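Local structure of probable methyltransferase (Bordetella pertussis, 3KTY) at residues A[75-89]-A[132-146]. The protein probably transfers methyl groups from S-adenosyl-L-methionine to RNA, as a TrmH-family RNA methyltransferase of which this chain is the SpoU methylase domain. Numbering follows the deposited sequence.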
loop_
_atom_site.group_PDB
_atom_site.type_symbol
_atom_site.label_atom_id
_atom_site.label_comp_id
_atom_site.label_asym_id
_atom_site.label_seq_id
_atom_site.Cartn_x
_atom_site.Cartn_y
_atom_site.Cartn_z
ATOM N N LEU A 75 -17.923 18.415 4.425
ATOM C CA LEU A 75 -17.426 17.755 3.233
ATOM C C LEU A 75 -17.817 18.631 2.028
ATOM O O LEU A 75 -17.079 18.784 1.037
ATOM C CB LEU A 75 -17.967 16.314 3.147
ATOM C CG LEU A 75 -17.463 15.434 1.968
ATOM C CD1 LEU A 75 -15.935 15.266 1.888
ATOM C CD2 LEU A 75 -18.113 14.064 1.950
ATOM N N GLU A 76 -18.971 19.252 2.136
ATOM C CA GLU A 76 -19.380 20.244 1.142
ATOM C C GLU A 76 -18.266 21.241 0.824
ATOM O O GLU A 76 -17.927 21.427 -0.340
ATOM C CB GLU A 76 -20.647 20.982 1.607
ATOM C CG GLU A 76 -21.915 20.133 1.525
ATOM C CD GLU A 76 -22.242 19.364 2.812
ATOM O OE1 GLU A 76 -21.347 19.203 3.675
ATOM O OE2 GLU A 76 -23.409 18.921 2.957
ATOM N N GLU A 77 -17.730 21.909 1.847
ATOM C CA GLU A 77 -16.597 22.807 1.656
ATOM C C GLU A 77 -15.412 22.133 0.919
ATOM O O GLU A 77 -14.837 22.691 -0.049
ATOM C CB GLU A 77 -16.123 23.333 3.001
ATOM C CG GLU A 77 -15.072 24.451 2.880
ATOM C CD GLU A 77 -15.677 25.780 2.295
ATOM O OE1 GLU A 77 -16.911 25.863 2.063
ATOM O OE2 GLU A 77 -14.922 26.752 2.094
ATOM N N ALA A 78 -15.050 20.926 1.378
ATOM C CA ALA A 78 -13.922 20.175 0.788
ATOM C C ALA A 78 -14.169 19.768 -0.687
ATOM O O ALA A 78 -13.254 19.762 -1.518
ATOM C CB ALA A 78 -13.546 18.990 1.646
ATOM N N LEU A 79 -15.423 19.498 -1.013
ATOM C CA LEU A 79 -15.809 19.185 -2.390
ATOM C C LEU A 79 -16.063 20.371 -3.319
ATOM O O LEU A 79 -16.106 20.203 -4.550
ATOM C CB LEU A 79 -17.016 18.250 -2.406
ATOM C CG LEU A 79 -16.628 16.938 -1.727
ATOM C CD1 LEU A 79 -17.697 15.888 -1.793
ATOM C CD2 LEU A 79 -15.345 16.432 -2.359
ATOM N N ALA A 80 -16.195 21.579 -2.779
ATOM C CA ALA A 80 -16.537 22.687 -3.674
ATOM C C ALA A 80 -15.647 22.739 -4.919
ATOM O O ALA A 80 -16.160 22.852 -6.005
ATOM C CB ALA A 80 -16.560 24.041 -2.952
ATOM N N PRO A 81 -14.317 22.639 -4.781
ATOM C CA PRO A 81 -13.618 22.746 -6.068
ATOM C C PRO A 81 -13.441 21.398 -6.795
ATOM O O PRO A 81 -12.777 21.312 -7.814
ATOM C CB PRO A 81 -12.249 23.335 -5.695
ATOM C CG PRO A 81 -12.162 23.291 -4.166
ATOM C CD PRO A 81 -13.378 22.557 -3.654
ATOM N N VAL A 82 -14.067 20.349 -6.320
ATOM C CA VAL A 82 -13.763 19.077 -6.910
ATOM C C VAL A 82 -14.716 18.741 -8.028
ATOM O O VAL A 82 -15.917 18.808 -7.844
ATOM C CB VAL A 82 -13.786 17.970 -5.852
ATOM C CG1 VAL A 82 -13.611 16.599 -6.535
ATOM C CG2 VAL A 82 -12.676 18.237 -4.811
ATOM N N THR A 83 -14.178 18.326 -9.177
ATOM C CA THR A 83 -15.015 17.930 -10.310
ATOM C C THR A 83 -15.318 16.436 -10.416
ATOM O O THR A 83 -16.296 16.053 -11.042
ATOM C CB THR A 83 -14.484 18.477 -11.658
ATOM O OG1 THR A 83 -13.144 18.025 -11.882
ATOM C CG2 THR A 83 -14.506 19.983 -11.666
ATOM N N LEU A 84 -14.493 15.602 -9.789
ATOM C CA LEU A 84 -14.702 14.149 -9.774
ATOM C C LEU A 84 -14.228 13.578 -8.428
ATOM O O LEU A 84 -13.040 13.611 -8.103
ATOM C CB LEU A 84 -13.963 13.469 -10.938
ATOM C CG LEU A 84 -14.060 11.938 -10.917
ATOM C CD1 LEU A 84 -15.514 11.471 -10.979
ATOM C CD2 LEU A 84 -13.198 11.253 -12.030
ATOM N N ALA A 85 -15.169 13.091 -7.635
ATOM C CA ALA A 85 -14.847 12.696 -6.294
ATOM C C ALA A 85 -15.230 11.275 -6.075
ATOM O O ALA A 85 -16.372 10.907 -6.305
ATOM C CB ALA A 85 -15.533 13.581 -5.279
ATOM N N PHE A 86 -14.273 10.475 -5.619
ATOM C CA PHE A 86 -14.583 9.086 -5.259
ATOM C C PHE A 86 -14.771 8.884 -3.771
ATOM O O PHE A 86 -13.912 9.268 -2.965
ATOM C CB PHE A 86 -13.492 8.136 -5.756
ATOM C CG PHE A 86 -13.400 8.068 -7.221
ATOM C CD1 PHE A 86 -14.181 7.158 -7.925
ATOM C CD2 PHE A 86 -12.543 8.914 -7.916
ATOM C CE1 PHE A 86 -14.083 7.070 -9.313
ATOM C CE2 PHE A 86 -12.432 8.844 -9.312
ATOM C CZ PHE A 86 -13.207 7.925 -10.005
ATOM N N ALA A 87 -15.895 8.291 -3.407
ATOM C CA ALA A 87 -16.062 7.808 -2.044
ATOM C C ALA A 87 -15.356 6.442 -1.898
ATOM O O ALA A 87 -15.802 5.440 -2.452
ATOM C CB ALA A 87 -17.511 7.662 -1.728
ATOM N N LEU A 88 -14.283 6.399 -1.121
ATOM C CA LEU A 88 -13.573 5.145 -0.858
ATOM C C LEU A 88 -14.139 4.324 0.320
ATOM O O LEU A 88 -14.225 4.792 1.461
ATOM C CB LEU A 88 -12.097 5.448 -0.614
ATOM C CG LEU A 88 -11.173 4.245 -0.778
ATOM C CD1 LEU A 88 -11.757 3.303 -1.798
ATOM C CD2 LEU A 88 -9.802 4.688 -1.202
ATOM N N THR A 89 -14.504 3.084 0.055
ATOM C CA THR A 89 -15.082 2.251 1.107
ATOM C C THR A 89 -14.469 0.845 1.253
ATOM O O THR A 89 -13.643 0.388 0.428
ATOM C CB THR A 89 -16.565 2.070 0.858
ATOM O OG1 THR A 89 -16.742 1.130 -0.206
ATOM C CG2 THR A 89 -17.212 3.399 0.467
ATOM N N LEU A 132 -18.104 6.265 6.097
ATOM C CA LEU A 132 -18.647 7.510 5.595
ATOM C C LEU A 132 -20.146 7.462 5.750
ATOM O O LEU A 132 -20.760 6.427 5.516
ATOM C CB LEU A 132 -18.291 7.683 4.120
ATOM C CG LEU A 132 -16.832 7.949 3.773
ATOM C CD1 LEU A 132 -16.574 7.605 2.339
ATOM C CD2 LEU A 132 -16.522 9.389 4.020
ATOM N N THR A 133 -20.752 8.573 6.144
ATOM C CA THR A 133 -22.198 8.538 6.360
ATOM C C THR A 133 -22.847 8.418 5.001
ATOM O O THR A 133 -22.206 8.701 3.978
ATOM C CB THR A 133 -22.741 9.780 7.088
ATOM O OG1 THR A 133 -22.866 10.866 6.163
ATOM C CG2 THR A 133 -21.827 10.184 8.231
ATOM N N ASN A 134 -24.102 7.982 4.974
ATOM C CA ASN A 134 -24.776 7.815 3.694
ATOM C C ASN A 134 -24.823 9.151 2.961
ATOM O O ASN A 134 -24.619 9.225 1.740
ATOM C CB ASN A 134 -26.160 7.171 3.860
ATOM C CG ASN A 134 -26.144 5.671 3.521
ATOM O OD1 ASN A 134 -25.089 5.105 3.202
ATOM N ND2 ASN A 134 -27.308 5.031 3.578
ATOM N N ALA A 135 -25.032 10.208 3.735
ATOM C CA ALA A 135 -25.103 11.559 3.210
ATOM C C ALA A 135 -23.761 12.056 2.693
ATOM O O ALA A 135 -23.712 12.843 1.762
ATOM C CB ALA A 135 -25.641 12.501 4.275
ATOM N N GLN A 136 -22.669 11.625 3.306
ATOM C CA GLN A 136 -21.355 11.998 2.814
ATOM C C GLN A 136 -21.096 11.297 1.475
ATOM O O GLN A 136 -20.680 11.908 0.477
ATOM C CB GLN A 136 -20.294 11.668 3.858
ATOM C CG GLN A 136 -20.410 12.562 5.088
ATOM C CD GLN A 136 -19.321 12.323 6.135
ATOM O OE1 GLN A 136 -18.990 11.172 6.483
ATOM N NE2 GLN A 136 -18.772 13.424 6.661
ATOM N N ILE A 137 -21.393 10.009 1.451
ATOM C CA ILE A 137 -21.314 9.247 0.224
ATOM C C ILE A 137 -22.160 9.841 -0.897
ATOM O O ILE A 137 -21.691 9.961 -2.024
ATOM C CB ILE A 137 -21.691 7.789 0.479
ATOM C CG1 ILE A 137 -20.610 7.140 1.355
ATOM C CG2 ILE A 137 -21.882 7.040 -0.839
ATOM C CD1 ILE A 137 -20.929 5.730 1.810
ATOM N N GLU A 138 -23.386 10.246 -0.595
ATOM C CA GLU A 138 -24.247 10.834 -1.633
ATOM C C GLU A 138 -23.651 12.091 -2.268
ATOM O O GLU A 138 -23.987 12.427 -3.401
ATOM C CB GLU A 138 -25.684 11.106 -1.149
ATOM C CG GLU A 138 -26.672 11.211 -2.339
ATOM C CD GLU A 138 -28.114 11.626 -1.975
ATOM O OE1 GLU A 138 -28.431 11.796 -0.774
ATOM O OE2 GLU A 138 -28.939 11.780 -2.911
ATOM N N LEU A 139 -22.754 12.762 -1.546
ATOM C CA LEU A 139 -22.095 13.959 -2.055
ATOM C C LEU A 139 -21.014 13.669 -3.101
ATOM O O LEU A 139 -20.549 14.573 -3.780
ATOM C CB LEU A 139 -21.473 14.748 -0.908
ATOM C CG LEU A 139 -22.406 15.405 0.127
ATOM C CD1 LEU A 139 -21.599 16.145 1.195
ATOM C CD2 LEU A 139 -23.422 16.351 -0.541
ATOM N N CYS A 140 -20.599 12.418 -3.227
ATOM C CA CYS A 140 -19.516 12.082 -4.177
ATOM C C CYS A 140 -20.049 11.632 -5.531
ATOM O O CYS A 140 -21.206 11.250 -5.655
ATOM C CB CYS A 140 -18.604 11.004 -3.603
ATOM S SG CYS A 140 -17.868 11.458 -2.043
ATOM N N HIS A 141 -19.213 11.678 -6.554
ATOM C CA HIS A 141 -19.683 11.275 -7.878
ATOM C C HIS A 141 -19.789 9.771 -7.973
ATOM O O HIS A 141 -20.754 9.246 -8.524
ATOM C CB HIS A 141 -18.792 11.839 -8.973
ATOM C CG HIS A 141 -18.732 13.333 -8.969
ATOM N ND1 HIS A 141 -17.817 14.040 -8.214
ATOM C CD2 HIS A 141 -19.491 14.258 -9.605
ATOM C CE1 HIS A 141 -18.009 15.335 -8.393
ATOM N NE2 HIS A 141 -19.015 15.494 -9.237
ATOM N N ARG A 142 -18.816 9.081 -7.389
ATOM C CA ARG A 142 -18.767 7.627 -7.455
ATOM C C ARG A 142 -18.364 7.009 -6.142
ATOM O O ARG A 142 -17.731 7.677 -5.291
ATOM C CB ARG A 142 -17.752 7.189 -8.493
ATOM C CG ARG A 142 -18.068 7.657 -9.878
ATOM C CD ARG A 142 -19.059 6.729 -10.527
ATOM N NE ARG A 142 -18.737 6.658 -11.933
ATOM C CZ ARG A 142 -18.323 5.567 -12.567
ATOM N NH1 ARG A 142 -18.056 5.650 -13.857
ATOM N NH2 ARG A 142 -18.197 4.404 -11.936
ATOM N N ILE A 143 -18.738 5.737 -5.995
ATOM C CA ILE A 143 -18.251 4.883 -4.926
ATOM C C ILE A 143 -17.184 4.014 -5.535
ATOM O O ILE A 143 -17.344 3.496 -6.647
ATOM C CB ILE A 143 -19.312 3.899 -4.449
ATOM C CG1 ILE A 143 -20.596 4.015 -5.286
ATOM C CG2 ILE A 143 -19.538 4.036 -2.972
ATOM C CD1 ILE A 143 -21.682 4.970 -4.716
ATOM N N CYS A 144 -16.088 3.831 -4.827
ATOM C CA CYS A 144 -15.177 2.780 -5.231
ATOM C C CYS A 144 -14.750 1.995 -3.993
ATOM O O CYS A 144 -15.000 2.422 -2.875
ATOM C CB CYS A 144 -14.011 3.319 -6.071
ATOM S SG CYS A 144 -12.792 4.157 -5.150
ATOM N N HIS A 145 -14.178 0.819 -4.192
ATOM C CA HIS A 145 -13.793 -0.008 -3.056
ATOM C C HIS A 145 -12.451 -0.681 -3.281
ATOM O O HIS A 145 -11.970 -0.809 -4.414
ATOM C CB HIS A 145 -14.878 -1.037 -2.697
ATOM C CG HIS A 145 -14.827 -2.283 -3.513
ATOM N ND1 HIS A 145 -14.762 -3.539 -2.946
ATOM C CD2 HIS A 145 -14.821 -2.476 -4.854
ATOM C CE1 HIS A 145 -14.737 -4.453 -3.902
ATOM N NE2 HIS A 145 -14.770 -3.835 -5.069
ATOM N N ILE A 146 -11.831 -1.072 -2.181
ATOM C CA ILE A 146 -10.586 -1.814 -2.256
ATOM C C ILE A 146 -10.985 -3.218 -1.868
ATOM O O ILE A 146 -11.376 -3.452 -0.720
ATOM C CB ILE A 146 -9.556 -1.239 -1.290
ATOM C CG1 ILE A 146 -9.294 0.235 -1.631
ATOM C CG2 ILE A 146 -8.281 -2.033 -1.326
ATOM C CD1 ILE A 146 -8.011 0.779 -1.074
HETATM O O HOH W 1 -19.632 16.781 6.244
#
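Strands 84-89 and 142-145 pair in parallel within the central sheet, and the short helices ahead of them pack against each other on one side of it. The register sets F86 beside R142 and L88 beside C144 on one face, A87 beside I143 and T89 beside H145 on the other. A87 anchors the pairing: its N donates to R142 O at 2.7 Å, and its O accepts from C144 N at 2.9 Å. T89 N continues the pattern to C144 O.

At the start of the pair the H141 side chain takes the A85 amide. A85 N donates to H141 ND1 at 2.9 Å, in a bent bond (142° at the hydrogen). A85 O in turn takes both H141 N and R142 N. T83 O lies over one face of the imidazole, toward its rim.

On the F86 face, the ring lies alongside R142, with CD1 of F86 3.6 Å from CB of R142. L88 turns CG away from its backbone N (chi1 -161°), which carries CD1 to 3.6 Å from C144 SG. Helix 102-115 covers this side, with A105 touching F86 and C144.

On the opposite face, A87 CB packs 3.8 Å from C140 SG. L75 CD2 rests on Q136 CB, and L79 CD1 lies 4.0 Å from L139 CB. L139 CD1 also reaches the carboxylate end of E76. Helix 134-138 begins with a capping box: T133 OG1 accepts from Q136 N, and Q136 OE1 accepts from T133 N.

The two strands are neighbours in the seven-stranded parallel sheet of an alpha-beta-alpha sandwich, as in the SpoU/TrmH branch of the SPOUT clan, whose hallmark is a knotted C-terminal region.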